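PDB 6ATY: venom protein 51.1 from Lychas mucronatus, which probably acts as a neurotoxin that lowers the action potential of myelinated nerves, here as its disulfide-rich C-terminal part. Local coordinates for residues Q19-R23 / K24-G28. Sequence-based numbering, arbitrary orientation.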
loop_
_atom_site.group_PDB
_atom_site.type_symbol
_atom_site.label_atom_id
_atom_site.label_comp_id
_atom_site.label_asym_id
_atom_site.label_seq_id
_atom_site.Cartn_x
_atom_site.Cartn_y
_atom_site.Cartn_z
ATOM N N GLN A 19 -0.277 -4.332 -4.174
ATOM C CA GLN A 19 -1.575 -3.685 -4.371
ATOM C C GLN A 19 -1.398 -2.370 -5.095
ATOM O O GLN A 19 -2.197 -2.021 -5.921
ATOM C CB GLN A 19 -2.300 -3.452 -3.054
ATOM C CG GLN A 19 -2.722 -4.728 -2.359
ATOM C CD GLN A 19 -3.894 -5.423 -3.038
ATOM O OE1 GLN A 19 -4.592 -4.867 -3.888
ATOM N NE2 GLN A 19 -4.123 -6.647 -2.639
ATOM N N CYS A 20 -0.357 -1.629 -4.741
ATOM C CA CYS A 20 -0.046 -0.349 -5.387
ATOM C C CYS A 20 0.445 -0.545 -6.832
ATOM O O CYS A 20 0.053 0.215 -7.713
ATOM C CB CYS A 20 0.990 0.403 -4.557
ATOM S SG CYS A 20 0.329 0.844 -2.929
ATOM N N ARG A 21 1.290 -1.554 -7.064
ATOM C CA ARG A 21 1.896 -1.762 -8.374
ATOM C C ARG A 21 0.862 -2.189 -9.397
ATOM O O ARG A 21 0.926 -1.709 -10.518
ATOM C CB ARG A 21 3.079 -2.726 -8.333
ATOM C CG ARG A 21 4.281 -2.152 -7.603
ATOM C CD ARG A 21 5.490 -3.027 -7.699
ATOM N NE ARG A 21 6.657 -2.251 -7.299
ATOM C CZ ARG A 21 7.904 -2.721 -7.246
ATOM N NH1 ARG A 21 8.163 -3.969 -7.541
ATOM N NH2 ARG A 21 8.906 -1.918 -6.860
ATOM N N ILE A 22 -0.116 -2.996 -9.019
ATOM C CA ILE A 22 -1.196 -3.393 -10.026
ATOM C C ILE A 22 -2.102 -2.200 -10.343
ATOM O O ILE A 22 -2.674 -2.127 -11.439
ATOM C CB ILE A 22 -2.015 -4.639 -9.628
ATOM C CG1 ILE A 22 -2.868 -4.415 -8.383
ATOM C CG2 ILE A 22 -1.111 -5.859 -9.499
ATOM C CD1 ILE A 22 -3.887 -5.517 -8.142
ATOM N N ARG A 23 -2.102 -1.196 -9.442
ATOM C CA ARG A 23 -2.795 0.091 -9.653
ATOM C C ARG A 23 -1.891 1.147 -10.265
ATOM O O ARG A 23 -2.230 2.353 -10.306
ATOM C CB ARG A 23 -3.373 0.582 -8.329
ATOM C CG ARG A 23 -4.501 -0.285 -7.845
ATOM C CD ARG A 23 -4.862 0.125 -6.445
ATOM N NE ARG A 23 -6.071 -0.509 -5.954
ATOM C CZ ARG A 23 -6.152 -1.722 -5.401
ATOM N NH1 ARG A 23 -5.086 -2.555 -5.306
ATOM N NH2 ARG A 23 -7.341 -2.115 -4.950
ATOM N N LYS A 24 -0.731 0.709 -10.759
ATOM C CA LYS A 24 0.208 1.525 -11.496
ATOM C C LYS A 24 0.960 2.546 -10.669
ATOM O O LYS A 24 1.376 3.557 -11.211
ATOM C CB LYS A 24 -0.461 2.187 -12.756
ATOM C CG LYS A 24 -1.149 1.180 -13.679
ATOM C CD LYS A 24 -1.681 1.797 -14.958
ATOM C CE LYS A 24 -2.188 0.731 -15.920
ATOM N NZ LYS A 24 -2.229 1.306 -17.294
ATOM N N TYR A 25 1.147 2.306 -9.358
ATOM C CA TYR A 25 2.126 3.041 -8.578
ATOM C C TYR A 25 3.398 2.216 -8.499
ATOM O O TYR A 25 3.392 1.022 -8.823
ATOM C CB TYR A 25 1.588 3.383 -7.179
ATOM C CG TYR A 25 0.363 4.253 -7.263
ATOM C CD1 TYR A 25 -0.894 3.668 -7.379
ATOM C CD2 TYR A 25 0.453 5.642 -7.271
ATOM C CE1 TYR A 25 -2.032 4.429 -7.502
ATOM C CE2 TYR A 25 -0.694 6.431 -7.401
ATOM C CZ TYR A 25 -1.935 5.795 -7.536
ATOM O OH TYR A 25 -3.122 6.488 -7.630
ATOM N N PHE A 26 4.505 2.830 -8.124
ATOM C CA PHE A 26 5.763 2.102 -8.061
ATOM C C PHE A 26 5.920 1.410 -6.729
ATOM O O PHE A 26 6.543 0.354 -6.650
ATOM C CB PHE A 26 6.968 3.026 -8.236
ATOM C CG PHE A 26 8.266 2.307 -8.162
ATOM C CD1 PHE A 26 8.573 1.336 -9.106
ATOM C CD2 PHE A 26 9.137 2.517 -7.109
ATOM C CE1 PHE A 26 9.775 0.639 -9.030
ATOM C CE2 PHE A 26 10.335 1.838 -7.044
ATOM C CZ PHE A 26 10.638 0.886 -7.999
ATOM N N THR A 27 5.505 2.070 -5.652
ATOM C CA THR A 27 5.637 1.426 -4.379
ATOM C C THR A 27 4.554 1.749 -3.404
ATOM O O THR A 27 3.676 2.552 -3.689
ATOM C CB THR A 27 7.038 1.592 -3.781
ATOM O OG1 THR A 27 7.279 0.509 -2.838
ATOM C CG2 THR A 27 7.221 3.020 -3.183
ATOM N N GLY A 28 4.548 1.003 -2.314
ATOM C CA GLY A 28 3.476 1.132 -1.312
ATOM C C GLY A 28 3.917 0.559 0.014
ATOM O O GLY A 28 4.897 -0.180 0.058
HETATM O O HOH W 1 3.276 -0.273 -11.319
#
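Arg-21 and Phe-26 run side by side in the same direction, the guanidinium plane turned 39° from the ring. NH2 sits over one face of the ring, toward its rim and 3.5 Å from Phe-26 CE1, an off-centre cation-pi contact. Arginine suits the place because its extended chain also brings NE to Phe-26 O at 2.7 Å in a nearly straight bond (170°); NH2 adds a weak one. Helix 16-22 ends in a Schellman motif: Tyr-25 N donates to Cys-20 O (2.9 Å) and Lys-24 N to Arg-21 O (2.9 Å). Lys-24, the C-prime residue, takes a positive phi (72°), easiest for glycine but open to lysine. A water donates to both Arg-21 O and Tyr-25 O. The Tyr-25 ring meets Cys-20 O with its edge. Gly-28, lacking a side chain, lets its CA come within 3.5 Å of Cys-20 SG, disulfide-bonded to Cys-37. Arg-23 NH1 reaches Gln-19 OE1 in its carbonyl plane (2.8 Å) but stands above that of Gln-19 O. In this cysteine-stabilised alpha-beta scorpion-toxin fold, the carbonyls of Cys-20, Arg-21 and Phe-26 each accept an N-H; carbonyl dipole and pi cloud probably stabilise the Arg-21 charge, Glu-17 being a long, weak ion-pair partner.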